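Local coordinates for sorbitol dehydrogenase (Gluconobacter oxydans, PDB 5ITG), which probably oxidises D-sorbitol to L-sorbose with NADP as hydride acceptor, as a Rossmann-fold member of the mannitol dehydrogenase family, at residues L146-A149 and A150-A153. Residues are numbered along the deposited sequence; the frame is centred on the assembly and turned at random.
Sequences LENA and AVKA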
# COMPACT_ATOMS: atom_id res chain seq x y z
N LEU A 146 9.79 8.40 22.12
CA LEU A 146 10.13 7.72 23.37
C LEU A 146 9.16 8.04 24.50
O LEU A 146 9.28 7.51 25.60
CB LEU A 146 11.55 8.12 23.79
CG LEU A 146 12.61 7.78 22.75
CD1 LEU A 146 13.97 8.32 23.19
CD2 LEU A 146 12.66 6.27 22.55
N GLU A 147 8.19 8.91 24.22
CA GLU A 147 7.21 9.29 25.22
C GLU A 147 5.98 8.39 25.17
O GLU A 147 5.14 8.41 26.07
CB GLU A 147 6.79 10.74 25.01
CG GLU A 147 7.96 11.72 25.10
CD GLU A 147 8.76 11.53 26.38
OE1 GLU A 147 8.20 11.73 27.47
OE2 GLU A 147 9.95 11.18 26.29
N ASN A 148 5.86 7.59 24.11
CA ASN A 148 4.73 6.70 23.97
C ASN A 148 4.64 5.78 25.18
O ASN A 148 5.63 5.19 25.61
CB ASN A 148 4.84 5.89 22.68
CG ASN A 148 3.69 4.93 22.50
OD1 ASN A 148 3.71 3.82 23.04
ND2 ASN A 148 2.67 5.35 21.76
N ALA A 149 3.43 5.66 25.73
CA ALA A 149 3.18 4.84 26.91
C ALA A 149 3.69 3.41 26.83
O ALA A 149 4.43 2.95 27.70
CB ALA A 149 1.68 4.84 27.23
N ALA A 150 3.29 2.70 25.78
CA ALA A 150 3.71 1.31 25.62
C ALA A 150 5.22 1.20 25.46
O ALA A 150 5.84 0.26 25.98
CB ALA A 150 3.01 0.69 24.41
N VAL A 151 5.82 2.15 24.75
CA VAL A 151 7.26 2.14 24.54
C VAL A 151 8.03 2.30 25.85
O VAL A 151 9.01 1.59 26.10
CB VAL A 151 7.70 3.27 23.58
CG1 VAL A 151 9.21 3.33 23.50
CG2 VAL A 151 7.11 3.02 22.20
N LYS A 152 7.58 3.24 26.68
CA LYS A 152 8.22 3.48 27.96
C LYS A 152 8.09 2.26 28.86
O LYS A 152 9.03 1.89 29.57
CB LYS A 152 7.60 4.70 28.64
CG LYS A 152 7.74 5.99 27.83
CD LYS A 152 7.05 7.17 28.51
CE LYS A 152 7.69 7.51 29.85
NZ LYS A 152 9.14 7.83 29.69
N ALA A 153 6.93 1.61 28.82
CA ALA A 153 6.71 0.42 29.63
C ALA A 153 7.66 -0.68 29.18
O ALA A 153 8.22 -1.41 30.01
CB ALA A 153 5.26 -0.04 29.51
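Asn148 caps the first turn of helix 149-156, its OD1 reaching the N-H of Val151. A chi1 of 179° sets CG anti to the backbone N, beside the Asn148 carbonyl carbon, and a chi2 of -84° turns OD1 to Val151 N, from which it accepts at 3.2 Å; the donor lies in the carbonyl plane, on a lone pair. The side chains of Asn148 and Val151 cross at about a right angle, Val151 CG2 resting 3.7 Å from Asn148 CB, while Val151 itself is buried against Tyr205 of helix 194-209. Asn148 O accepts from Lys152 N at 3.0 Å, the i to i+4 bond of the first turn, and Ala149 O takes Ala153 N one residue on. Lys152 folds back over the incoming loop: its CG lies 3.1 Å from Leu146 O and its CD 3.3 Å from Glu147 O. The chain bends at chi3 and chi4, and its NZ ends 4.6 Å from Glu147 OE1, too far for a salt bridge, so any attraction is probably weak. Replacing Asn148 by an alanine would remove the side-chain acceptor and is likely to leave Val151 N without its capping partner. The chemistry is that of a classic N-cap: a neutral side-chain oxygen serves a first-turn N-H.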